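Local coordinates for protein fatty acid CoA ligase (Marinactinospora thermotolerans, PDB 6SQ8) that belongs to the AMP-binding enzyme family of the ANL superfamily and binds adenosine monophosphate and 1-ethanoyl-9H-pyrido[3,4-b]indole-3-carboxylic acid, at residues A[4-9]-A[176-181]; A[69-74]-A[209-214]; A[197-202]-A[247-252]. One frame throughout, in Å; residues are numbered along the deposited sequence.

Contact 1: residues A[4-9]-A[176-181]; sequences MGYARR and TAMSAC
Y6 and R9, one turn apart on helix 5-13, face M178 and S179 of helix 175-189 in a helix-helix packing of the AMP-binding (ANL) family fold. The short helical segments run in roughly the same direction, their axes 9.2 Å apart at an angle of 32°.

The apolar part is a CH-pi contact. The CB of M178 sits over the centre of the Y6 ring, 3.6 Å from its centroid, while the rest of the methionine bends away toward A156 and V157. The ring also lies along the backbone of the partner helix, its CE1 being 3.4 Å from M178 O and its CD1 3.5 Å from S179 N. A tyrosine suits this place because its flat face fits against a helix while its OH continues past it to a hydrogen bond with Q211 of helix 205-215.

The polar part belongs to R9. Its CG stands anti to the backbone N (chi1 -175°) and the chain stays extended to NE, which carries the guanidinium across to the other helix. A second partner, D183, forms a salt bridge with NH2, so the charged group is held by two of its nitrogens. The small side chain of S179 lets the guanidinium come close: NH1 donates to OG at 2.8 Å with an N-H...O angle of 145°, and OG lies almost exactly in the guanidinium plane.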
ATOM      1  N   MET A   4      22.000   9.757   5.335  1.00 41.28           N
ATOM      2  CA  MET A   4      22.166   8.749   6.388  1.00 42.10           C
ATOM      3  C   MET A   4      21.314   9.089   7.623  1.00 36.55           C
ATOM      4  O   MET A   4      21.210   8.278   8.565  1.00 35.91           O
ATOM      5  CB  MET A   4      23.635   8.632   6.824  1.00 43.22           C
ATOM      6  CG  MET A   4      24.201   9.910   7.417  1.00 43.50           C
ATOM      7  SD  MET A   4      25.588   9.615   8.515  1.00 48.02           S
ATOM      8  CE  MET A   4      24.749   8.854   9.910  1.00 50.88           C
ATOM      9  N   GLY A   5      20.717  10.281   7.636  1.00 31.85           N
ATOM     10  CA  GLY A   5      19.974  10.762   8.788  1.00 33.77           C
ATOM     11  C   GLY A   5      18.758   9.896   9.093  1.00 34.68           C
ATOM     12  O   GLY A   5      18.408   9.697  10.279  1.00 30.79           O
ATOM     13  N   TYR A   6      18.134   9.364   8.029  1.00 34.82           N
ATOM     14  CA  TYR A   6      16.927   8.534   8.143  1.00 35.28           C
ATOM     15  C   TYR A   6      17.244   7.208   8.852  1.00 34.92           C
ATOM     16  O   TYR A   6      16.675   6.922   9.904  1.00 36.56           O
ATOM     17  CB  TYR A   6      16.263   8.272   6.785  1.00 36.15           C
ATOM     18  CG  TYR A   6      15.071   7.353   6.891  1.00 36.95           C
ATOM     19  CD1 TYR A   6      13.987   7.691   7.691  1.00 38.97           C
ATOM     20  CD2 TYR A   6      15.041   6.128   6.246  1.00 36.42           C
ATOM     21  CE1 TYR A   6      12.905   6.841   7.850  1.00 39.80           C
ATOM     22  CE2 TYR A   6      13.965   5.269   6.384  1.00 38.64           C
ATOM     23  CZ  TYR A   6      12.899   5.623   7.197  1.00 39.58           C
ATOM     24  OH  TYR A   6      11.829   4.793   7.339  1.00 41.58           O
ATOM     25  N   ALA A   7      18.146   6.418   8.274  1.00 33.15           N
ATOM     26  CA  ALA A   7      18.533   5.143   8.865  1.00 34.10           C
ATOM     27  C   ALA A   7      18.902   5.343  10.339  1.00 33.33           C
ATOM     28  O   ALA A   7      18.506   4.554  11.193  1.00 34.92           O
ATOM     29  CB  ALA A   7      19.672   4.525   8.085  1.00 37.42           C
ATOM     30  N   ARG A   8      19.651   6.408  10.635  1.00 37.03           N
ATOM     31  CA  ARG A   8      20.087   6.704  12.005  1.00 39.30           C
ATOM     32  C   ARG A   8      18.858   7.003  12.870  1.00 35.07           C
ATOM     33  O   ARG A   8      18.814   6.590  14.014  1.00 31.71           O
ATOM     34  CB  ARG A   8      21.093   7.870  12.047  1.00 44.68           C
ATOM     35  CG  ARG A   8      21.836   8.033  13.374  1.00 49.81           C
ATOM     36  CD  ARG A   8      22.571   9.362  13.548  1.00 53.35           C
ATOM     37  NE  ARG A   8      21.757  10.425  14.156  1.00 55.83           N
ATOM     38  CZ  ARG A   8      21.965  10.945  15.364  1.00 56.22           C
ATOM     39  NH1 ARG A   8      22.891  10.430  16.161  1.00 49.58           N
ATOM     40  NH2 ARG A   8      21.283  12.017  15.756  1.00 53.80           N
ATOM     41  N   ARG A   9      17.876   7.732  12.317  1.00 33.80           N
ATOM     42  CA  ARG A   9      16.653   8.079  13.062  1.00 32.72           C
ATOM     43  C   ARG A   9      15.952   6.807  13.529  1.00 32.74           C
ATOM     44  O   ARG A   9      15.463   6.738  14.674  1.00 33.10           O
ATOM     45  CB  ARG A   9      15.672   8.909  12.229  1.00 32.07           C
ATOM     46  CG  ARG A   9      14.456   9.392  13.012  1.00 30.31           C
ATOM     47  CD  ARG A   9      13.446  10.069  12.108  1.00 29.30           C
ATOM     48  NE  ARG A   9      12.227  10.435  12.825  1.00 27.95           N
ATOM     49  CZ  ARG A   9      11.354  11.332  12.397  1.00 24.97           C
ATOM     50  NH1 ARG A   9      11.468  11.862  11.184  1.00 22.64           N
ATOM     51  NH2 ARG A   9      10.377  11.707  13.198  1.00 22.95           N
ATOM     52  N   THR A 176      14.896  11.757   2.874  1.00 35.60           N
ATOM     53  CA  THR A 176      14.143  12.841   3.496  1.00 35.86           C
ATOM     54  C   THR A 176      12.653  12.510   3.507  1.00 33.27           C
ATOM     55  O   THR A 176      11.972  12.729   4.499  1.00 32.58           O
ATOM     56  CB  THR A 176      14.296  14.173   2.757  1.00 39.15           C
ATOM     57  OG1 THR A 176      15.687  14.434   2.608  1.00 43.81           O
ATOM     58  CG2 THR A 176      13.636  15.321   3.491  1.00 40.36           C
ATOM     59  N   ALA A 177      12.171  12.025   2.365  1.00 31.80           N
ATOM     60  CA  ALA A 177      10.785  11.663   2.187  1.00 32.43           C
ATOM     61  C   ALA A 177      10.387  10.564   3.191  1.00 29.61           C
ATOM     62  O   ALA A 177       9.328  10.659   3.795  1.00 26.71           O
ATOM     63  CB  ALA A 177      10.559  11.240   0.749  1.00 33.80           C
ATOM     64  N   MET A 178      11.248   9.559   3.377  1.00 28.43           N
ATOM     65  CA  MET A 178      10.955   8.444   4.288  1.00 31.43           C
ATOM     66  C   MET A 178      10.956   8.936   5.739  1.00 33.27           C
ATOM     67  O   MET A 178      10.199   8.418   6.567  1.00 33.95           O
ATOM     68  CB  MET A 178      11.958   7.292   4.156  1.00 33.95           C
ATOM     69  CG  MET A 178      11.781   6.490   2.870  1.00 36.07           C
ATOM     70  SD  MET A 178      10.039   6.201   2.430  1.00 39.43           S
ATOM     71  CE  MET A 178      10.152   4.492   1.903  1.00 44.26           C
ATOM     72  N   SER A 179      11.801   9.931   6.039  1.00 33.32           N
ATOM     73  CA  SER A 179      11.800  10.556   7.355  1.00 33.71           C
ATOM     74  C   SER A 179      10.467  11.288   7.581  1.00 36.14           C
ATOM     75  O   SER A 179       9.899  11.217   8.677  1.00 39.99           O
ATOM     76  CB  SER A 179      12.969  11.488   7.544  1.00 32.68           C
ATOM     77  OG  SER A 179      13.086  11.883   8.911  1.00 30.60           O
ATOM     78  N   ALA A 180       9.970  11.984   6.549  1.00 32.15           N
ATOM     79  CA  ALA A 180       8.712  12.704   6.649  1.00 31.54           C
ATOM     80  C   ALA A 180       7.567  11.725   6.931  1.00 29.41           C
ATOM     81  O   ALA A 180       6.641  12.057   7.676  1.00 28.53           O
ATOM     82  CB  ALA A 180       8.461  13.508   5.387  1.00 33.76           C
ATOM     83  N   CYS A 181       7.648  10.520   6.352  1.00 28.48           N
ATOM     84  CA  CYS A 181       6.644   9.479   6.540  1.00 27.13           C
ATOM     85  C   CYS A 181       6.539   9.087   8.013  1.00 25.08           C
ATOM     86  O   CYS A 181       5.463   8.736   8.467  1.00 24.44           O
ATOM     87  CB  CYS A 181       6.948   8.245   5.703  1.00 27.08           C
ATOM     88  SG  CYS A 181       6.683   8.532   3.935  1.00 30.60           S
TER

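Contact 2: residues A[69-74]-A[209-214]; sequences AVQAIG and LAQCTL
Q71 and Q211 meet through their side-chain amides, and this single hydrogen bond makes up the whole direct contact between the two segments. NE2 of Q211 donates to OE1 of Q71 over 2.9 Å, with a nearly straight N-H...O angle of 159°. The two chains approach from opposite directions, both extended beyond CG, so they span the gap between backbones whose CA atoms are still 11.4 Å apart. The amide planes are turned 38° against each other. The acceptor lies close to the plane of the Q211 amide, whereas the donor is tilted 27° from the carbonyl plane of Q71.

Each amide has a further partner that helps to fix its rotation. NE2 of Q71 is hydrogen-bonded to the backbone O of A156, and OE1 of Q211 to the hydroxyl of Y6. Glutamine suits both places: it combines a long reach with a donor and an acceptor, and the chain of bonds satisfies buried polar groups without introducing charge. R67 and L68 pack against Q211 from helix 61-72.

Farther out, the helices that carry the glutamines have their own internal bonds. On helix 205-215, O of L209 accepts from both N and OG1 of T213, at 2.9 and 2.7 Å, and the two donors reach it from opposite faces of its plane. Helix 61-72 closes just after Q71: N of G74 bonds to O of Q71 at 3.0 Å, and C75 N returns to V70 O. The positive phi of G74 is a conformation that glycine adopts easily. This ending is a Schellman motif, with G74 as its C-prime residue, and it turns the chain into strand 76-79, completing a beta-alpha-beta crossover from strand 52-56 in the five-stranded parallel sheet.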
ATOM      1  N   ALA A  69      19.921  -2.013   7.228  1.00 34.88           N
ATOM      2  CA  ALA A  69      21.344  -2.157   6.921  1.00 34.45           C
ATOM      3  C   ALA A  69      21.641  -1.629   5.512  1.00 34.27           C
ATOM      4  O   ALA A  69      22.565  -0.856   5.334  1.00 36.07           O
ATOM      5  CB  ALA A  69      21.770  -3.592   7.085  1.00 35.36           C
ATOM      6  N   VAL A  70      20.841  -2.028   4.523  1.00 33.74           N
ATOM      7  CA  VAL A  70      21.017  -1.562   3.157  1.00 34.01           C
ATOM      8  C   VAL A  70      20.984  -0.032   3.110  1.00 36.96           C
ATOM      9  O   VAL A  70      21.714   0.590   2.335  1.00 48.05           O
ATOM     10  CB  VAL A  70      19.951  -2.157   2.223  1.00 36.48           C
ATOM     11  CG1 VAL A  70      19.888  -1.418   0.884  1.00 38.24           C
ATOM     12  CG2 VAL A  70      20.162  -3.658   2.021  1.00 37.50           C
ATOM     13  N   GLN A  71      20.113   0.580   3.911  1.00 37.52           N
ATOM     14  CA  GLN A  71      19.932   2.033   3.896  1.00 37.41           C
ATOM     15  C   GLN A  71      21.082   2.708   4.654  1.00 37.05           C
ATOM     16  O   GLN A  71      21.615   3.711   4.196  1.00 39.73           O
ATOM     17  CB  GLN A  71      18.550   2.396   4.439  1.00 36.97           C
ATOM     18  CG  GLN A  71      17.431   2.101   3.435  1.00 36.33           C
ATOM     19  CD  GLN A  71      16.054   2.225   4.037  1.00 34.27           C
ATOM     20  OE1 GLN A  71      15.872   2.112   5.247  1.00 33.95           O
ATOM     21  NE2 GLN A  71      15.068   2.470   3.192  1.00 33.60           N
ATOM     22  N   ALA A  72      21.455   2.139   5.801  1.00 36.15           N
ATOM     23  CA  ALA A  72      22.566   2.617   6.630  1.00 35.87           C
ATOM     24  C   ALA A  72      23.864   2.705   5.815  1.00 36.73           C
ATOM     25  O   ALA A  72      24.595   3.669   5.950  1.00 40.60           O
ATOM     26  CB  ALA A  72      22.746   1.710   7.821  1.00 36.60           C
ATOM     27  N   ILE A  73      24.125   1.713   4.955  1.00 37.40           N
ATOM     28  CA  ILE A  73      25.379   1.658   4.168  1.00 37.11           C
ATOM     29  C   ILE A  73      25.225   2.464   2.869  1.00 40.20           C
ATOM     30  O   ILE A  73      25.962   2.241   1.896  1.00 42.17           O
ATOM     31  CB  ILE A  73      25.865   0.220   3.879  1.00 34.03           C
ATOM     32  CG1 ILE A  73      25.016  -0.490   2.819  1.00 33.81           C
ATOM     33  CG2 ILE A  73      26.005  -0.581   5.159  1.00 30.61           C
ATOM     34  CD1 ILE A  73      25.705  -1.623   2.161  1.00 34.48           C
ATOM     35  N   GLY A  74      24.279   3.408   2.842  1.00 39.56           N
ATOM     36  CA  GLY A  74      24.171   4.351   1.740  1.00 36.88           C
ATOM     37  C   GLY A  74      23.691   3.718   0.441  1.00 34.92           C
ATOM     38  O   GLY A  74      23.835   4.319  -0.599  1.00 34.69           O
ATOM     39  N   LEU A 209       6.222   0.748   7.516  1.00 28.86           N
ATOM     40  CA  LEU A 209       5.484   0.832   8.768  1.00 30.19           C
ATOM     41  C   LEU A 209       6.330   0.235   9.896  1.00 31.41           C
ATOM     42  O   LEU A 209       6.269   0.709  11.037  1.00 33.93           O
ATOM     43  CB  LEU A 209       4.137   0.109   8.653  1.00 30.88           C
ATOM     44  CG  LEU A 209       3.105   0.757   7.728  1.00 30.33           C
ATOM     45  CD1 LEU A 209       1.911  -0.149   7.531  1.00 30.44           C
ATOM     46  CD2 LEU A 209       2.649   2.105   8.250  1.00 31.70           C
ATOM     47  N   ALA A 210       7.100  -0.813   9.589  1.00 29.36           N
ATOM     48  CA  ALA A 210       7.973  -1.415  10.573  1.00 30.40           C
ATOM     49  C   ALA A 210       9.008  -0.375  11.026  1.00 30.07           C
ATOM     50  O   ALA A 210       9.290  -0.238  12.223  1.00 29.56           O
ATOM     51  CB  ALA A 210       8.626  -2.647  10.001  1.00 31.02           C
ATOM     52  N   GLN A 211       9.558   0.362  10.055  1.00 28.51           N
ATOM     53  CA  GLN A 211      10.564   1.395  10.348  1.00 28.83           C
ATOM     54  C   GLN A 211       9.942   2.524  11.183  1.00 28.24           C
ATOM     55  O   GLN A 211      10.549   2.952  12.164  1.00 28.09           O
ATOM     56  CB  GLN A 211      11.218   1.895   9.059  1.00 29.26           C
ATOM     57  CG  GLN A 211      12.250   0.912   8.526  1.00 31.57           C
ATOM     58  CD  GLN A 211      13.083   1.423   7.380  1.00 32.50           C
ATOM     59  OE1 GLN A 211      12.687   2.326   6.631  1.00 33.18           O
ATOM     60  NE2 GLN A 211      14.229   0.784   7.209  1.00 32.29           N
ATOM     61  N   CYS A 212       8.732   2.977  10.811  1.00 25.93           N
ATOM     62  CA  CYS A 212       8.003   3.965  11.600  1.00 23.48           C
ATOM     63  C   CYS A 212       7.825   3.460  13.035  1.00 21.58           C
ATOM     64  O   CYS A 212       8.007   4.188  13.985  1.00 21.80           O
ATOM     65  CB  CYS A 212       6.651   4.269  10.977  1.00 24.35           C
ATOM     66  SG  CYS A 212       6.794   5.172   9.421  1.00 25.37           S
ATOM     67  N   THR A 213       7.469   2.187  13.177  1.00 21.39           N
ATOM     68  CA  THR A 213       7.211   1.578  14.472  1.00 21.37           C
ATOM     69  C   THR A 213       8.499   1.576  15.302  1.00 22.65           C
ATOM     70  O   THR A 213       8.483   1.952  16.490  1.00 23.13           O
ATOM     71  CB  THR A 213       6.620   0.177  14.310  1.00 20.65           C
ATOM     72  OG1 THR A 213       5.409   0.375  13.587  1.00 20.86           O
ATOM     73  CG2 THR A 213       6.356  -0.532  15.618  1.00 20.02           C
ATOM     74  N   LEU A 214       9.612   1.166  14.681  1.00 23.15           N
ATOM     75  CA  LEU A 214      10.884   1.102  15.393  1.00 22.81           C
ATOM     76  C   LEU A 214      11.313   2.511  15.821  1.00 23.14           C
ATOM     77  O   LEU A 214      11.687   2.712  16.971  1.00 25.98           O
ATOM     78  CB  LEU A 214      11.936   0.445  14.505  1.00 22.50           C
ATOM     79  CG  LEU A 214      11.794  -1.065  14.311  1.00 22.66           C
ATOM     80  CD1 LEU A 214      12.790  -1.582  13.287  1.00 22.24           C
ATOM     81  CD2 LEU A 214      11.988  -1.797  15.621  1.00 23.15           C
TER

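Contact 3: residues A[197-202]-A[247-252]; sequences LIPIPL and PNWLYQ
P199 and W249 are the residues of closest backbone approach, with CA atoms 10.1 Å apart, where the loop leaving strand 195-198 passes the first turn of helix 247-255. The indole bridges this distance. W249 holds CG anti to its carbonyl carbon (chi1 -57°), and the six-membered ring leads toward the loop. CZ3 makes the main contacts, reaching I200 CG2 at 3.6 Å and P199 CG at 4.1 Å; the carbonyl O of P199 is 3.9 Å from the same carbon. No hydrogen bond joins the segments, so the contact rests on apolar packing. Tryptophan suits it because a large flat group can bridge widely spaced backbones, while the rigid proline ring and the branched isoleucine offer it firm apolar surfaces.

Neighbours hold both sides. F226 stacks on the indole, and N59 bonds through its side-chain amide to I200 O and L202 N, steadying the loop. Strands 195-198 and 242-245 are parallel neighbours, and the loop and helix that meet here follow their C-terminal ends, beside the pocket, where F244 of strand 242-245 touches I200 and lines the site of 1-ethanoyl-9H-pyrido[3,4-b]indole-3-carboxylic acid.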
ATOM      1  N   LEU A 197       0.947  -4.572  14.444  1.00 25.91           N
ATOM      2  CA  LEU A 197       0.781  -5.846  13.772  1.00 25.02           C
ATOM      3  C   LEU A 197       0.892  -5.605  12.266  1.00 22.77           C
ATOM      4  O   LEU A 197       0.138  -4.818  11.692  1.00 20.08           O
ATOM      5  CB  LEU A 197      -0.605  -6.390  14.132  1.00 28.24           C
ATOM      6  CG  LEU A 197      -0.741  -7.904  14.310  1.00 31.47           C
ATOM      7  CD1 LEU A 197      -2.142  -8.394  13.931  1.00 30.37           C
ATOM      8  CD2 LEU A 197       0.299  -8.665  13.518  1.00 35.37           C
ATOM      9  N   ILE A 198       1.828  -6.290  11.629  1.00 22.14           N
ATOM     10  CA  ILE A 198       2.062  -6.096  10.229  1.00 24.00           C
ATOM     11  C   ILE A 198       1.952  -7.430   9.511  1.00 24.53           C
ATOM     12  O   ILE A 198       2.910  -8.192   9.462  1.00 27.07           O
ATOM     13  CB  ILE A 198       3.428  -5.435   9.982  1.00 24.51           C
ATOM     14  CG1 ILE A 198       3.571  -4.182  10.849  1.00 24.66           C
ATOM     15  CG2 ILE A 198       3.597  -5.131   8.505  1.00 23.37           C
ATOM     16  CD1 ILE A 198       4.732  -3.309  10.495  1.00 24.90           C
ATOM     17  N   PRO A 199       0.780  -7.719   8.920  1.00 24.70           N
ATOM     18  CA  PRO A 199       0.595  -8.886   8.067  1.00 25.28           C
ATOM     19  C   PRO A 199       0.717  -8.605   6.563  1.00 25.45           C
ATOM     20  O   PRO A 199       0.527  -9.511   5.771  1.00 29.64           O
ATOM     21  CB  PRO A 199      -0.857  -9.230   8.421  1.00 25.97           C
ATOM     22  CG  PRO A 199      -1.526  -7.878   8.533  1.00 26.84           C
ATOM     23  CD  PRO A 199      -0.462  -6.949   9.081  1.00 26.41           C
ATOM     24  N   ILE A 200       0.993  -7.361   6.179  1.00 24.63           N
ATOM     25  CA  ILE A 200       1.257  -7.051   4.788  1.00 25.56           C
ATOM     26  C   ILE A 200       2.744  -7.255   4.528  1.00 26.43           C
ATOM     27  O   ILE A 200       3.535  -7.202   5.450  1.00 27.31           O
ATOM     28  CB  ILE A 200       0.790  -5.632   4.412  1.00 26.40           C
ATOM     29  CG1 ILE A 200       1.556  -4.543   5.163  1.00 27.73           C
ATOM     30  CG2 ILE A 200      -0.704  -5.499   4.602  1.00 26.52           C
ATOM     31  CD1 ILE A 200       1.050  -3.140   4.896  1.00 28.48           C
ATOM     32  N   PRO A 201       3.177  -7.502   3.274  1.00 28.48           N
ATOM     33  CA  PRO A 201       4.564  -7.851   3.005  1.00 29.55           C
ATOM     34  C   PRO A 201       5.536  -6.735   3.411  1.00 33.72           C
ATOM     35  O   PRO A 201       5.258  -5.556   3.162  1.00 38.45           O
ATOM     36  CB  PRO A 201       4.602  -8.036   1.477  1.00 29.15           C
ATOM     37  CG  PRO A 201       3.175  -8.307   1.091  1.00 28.28           C
ATOM     38  CD  PRO A 201       2.366  -7.467   2.048  1.00 29.18           C
ATOM     39  N   LEU A 202       6.675  -7.130   4.012  1.00 34.03           N
ATOM     40  CA  LEU A 202       7.742  -6.219   4.418  1.00 32.15           C
ATOM     41  C   LEU A 202       8.452  -5.606   3.203  1.00 33.18           C
ATOM     42  O   LEU A 202       9.232  -4.663   3.366  1.00 37.47           O
ATOM     43  CB  LEU A 202       8.740  -6.982   5.287  1.00 32.80           C
ATOM     44  CG  LEU A 202       8.310  -7.233   6.734  1.00 33.67           C
ATOM     45  CD1 LEU A 202       9.413  -7.984   7.505  1.00 31.09           C
ATOM     46  CD2 LEU A 202       7.939  -5.923   7.438  1.00 32.31           C
ATOM     47  N   PRO A 247      -8.383  -3.571   2.582  1.00 22.68           N
ATOM     48  CA  PRO A 247      -9.808  -3.431   2.869  1.00 22.79           C
ATOM     49  C   PRO A 247     -10.558  -4.764   2.981  1.00 22.97           C
ATOM     50  O   PRO A 247     -11.343  -4.925   3.906  1.00 25.13           O
ATOM     51  CB  PRO A 247     -10.295  -2.583   1.693  1.00 23.08           C
ATOM     52  CG  PRO A 247      -9.097  -1.728   1.343  1.00 22.27           C
ATOM     53  CD  PRO A 247      -7.933  -2.679   1.502  1.00 22.06           C
ATOM     54  N   ASN A 248     -10.300  -5.709   2.070  1.00 24.13           N
ATOM     55  CA  ASN A 248     -11.013  -6.986   2.092  1.00 25.68           C
ATOM     56  C   ASN A 248     -10.736  -7.712   3.417  1.00 24.93           C
ATOM     57  O   ASN A 248     -11.608  -8.398   3.938  1.00 24.39           O
ATOM     58  CB  ASN A 248     -10.640  -7.892   0.919  1.00 28.43           C
ATOM     59  CG  ASN A 248     -11.264  -7.476  -0.404  1.00 33.70           C
ATOM     60  OD1 ASN A 248     -12.288  -6.797  -0.464  1.00 40.30           O
ATOM     61  ND2 ASN A 248     -10.645  -7.861  -1.505  1.00 38.20           N
ATOM     62  N   TRP A 249      -9.522  -7.547   3.943  1.00 24.22           N
ATOM     63  CA  TRP A 249      -9.116  -8.168   5.203  1.00 24.03           C
ATOM     64  C   TRP A 249      -9.889  -7.543   6.370  1.00 22.77           C
ATOM     65  O   TRP A 249     -10.259  -8.223   7.317  1.00 22.49           O
ATOM     66  CB  TRP A 249      -7.600  -8.057   5.436  1.00 23.51           C
ATOM     67  CG  TRP A 249      -6.742  -8.647   4.364  1.00 24.59           C
ATOM     68  CD1 TRP A 249      -7.151  -9.311   3.244  1.00 25.57           C
ATOM     69  CD2 TRP A 249      -5.305  -8.628   4.313  1.00 24.78           C
ATOM     70  NE1 TRP A 249      -6.069  -9.692   2.494  1.00 26.23           N
ATOM     71  CE2 TRP A 249      -4.923  -9.293   3.129  1.00 25.58           C
ATOM     72  CE3 TRP A 249      -4.307  -8.106   5.139  1.00 23.35           C
ATOM     73  CZ2 TRP A 249      -3.589  -9.454   2.763  1.00 26.25           C
ATOM     74  CZ3 TRP A 249      -2.992  -8.268   4.775  1.00 24.20           C
ATOM     75  CH2 TRP A 249      -2.638  -8.924   3.600  1.00 24.33           C
ATOM     76  N   LEU A 250     -10.093  -6.228   6.309  1.00 22.83           N
ATOM     77  CA  LEU A 250     -10.888  -5.556   7.290  1.00 23.30           C
ATOM     78  C   LEU A 250     -12.247  -6.238   7.357  1.00 23.91           C
ATOM     79  O   LEU A 250     -12.698  -6.614   8.432  1.00 23.78           O
ATOM     80  CB  LEU A 250     -11.069  -4.087   6.911  1.00 23.94           C
ATOM     81  CG  LEU A 250     -12.019  -3.332   7.828  1.00 25.19           C
ATOM     82  CD1 LEU A 250     -11.502  -3.320   9.261  1.00 25.92           C
ATOM     83  CD2 LEU A 250     -12.248  -1.927   7.327  1.00 26.11           C
ATOM     84  N   TYR A 251     -12.888  -6.385   6.196  1.00 25.49           N
ATOM     85  CA  TYR A 251     -14.240  -6.931   6.162  1.00 27.86           C
ATOM     86  C   TYR A 251     -14.220  -8.349   6.751  1.00 28.69           C
ATOM     87  O   TYR A 251     -15.070  -8.666   7.580  1.00 29.06           O
ATOM     88  CB  TYR A 251     -14.863  -6.884   4.757  1.00 28.15           C
ATOM     89  CG  TYR A 251     -14.636  -5.628   3.950  1.00 27.74           C
ATOM     90  CD1 TYR A 251     -14.644  -4.362   4.522  1.00 28.22           C
ATOM     91  CD2 TYR A 251     -14.424  -5.718   2.583  1.00 27.62           C
ATOM     92  CE1 TYR A 251     -14.422  -3.223   3.755  1.00 29.74           C
ATOM     93  CE2 TYR A 251     -14.210  -4.590   1.803  1.00 29.26           C
ATOM     94  CZ  TYR A 251     -14.206  -3.337   2.387  1.00 28.65           C
ATOM     95  OH  TYR A 251     -13.976  -2.256   1.583  1.00 26.66           O
ATOM     96  N   GLN A 252     -13.245  -9.181   6.354  1.00 29.52           N
ATOM     97  CA  GLN A 252     -13.141 -10.552   6.850  1.00 29.91           C
ATOM     98  C   GLN A 252     -12.973 -10.574   8.371  1.00 29.56           C
ATOM     99  O   GLN A 252     -13.542 -11.418   9.040  1.00 29.48           O
ATOM    100  CB  GLN A 252     -11.964 -11.288   6.220  1.00 33.00           C
ATOM    101  CG  GLN A 252     -12.236 -11.768   4.805  1.00 37.29           C
ATOM    102  CD  GLN A 252     -11.012 -12.399   4.199  1.00 38.97           C
ATOM    103  OE1 GLN A 252     -10.540 -11.956   3.157  1.00 41.33           O
ATOM    104  NE2 GLN A 252     -10.500 -13.435   4.851  1.00 38.65           N
TER

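How the contacts relate
Contacts 1 and 2 lie side by side, with centres 8 Å apart, and are joined by the probable hydrogen bond from Y6 OH to Q211 OE1, 2.7 Å long. Contact 3 is more remote, centred 21 Å from contact 2 and 25 Å from contact 1, yet it touches contact 2 through helix 205-215: A210 N packs 3.6 Å from I198 CD1. Their distances to the ligands differ. M178 of contact 1 has its side chain about 5 Å from 1-ethanoyl-9H-pyrido[3,4-b]indole-3-carboxylic acid, that of I200 of contact 3 is about 8 Å away and that of Q211 of contact 2 about 10 Å, while the side chain of I200 is about 11 Å from adenosine monophosphate.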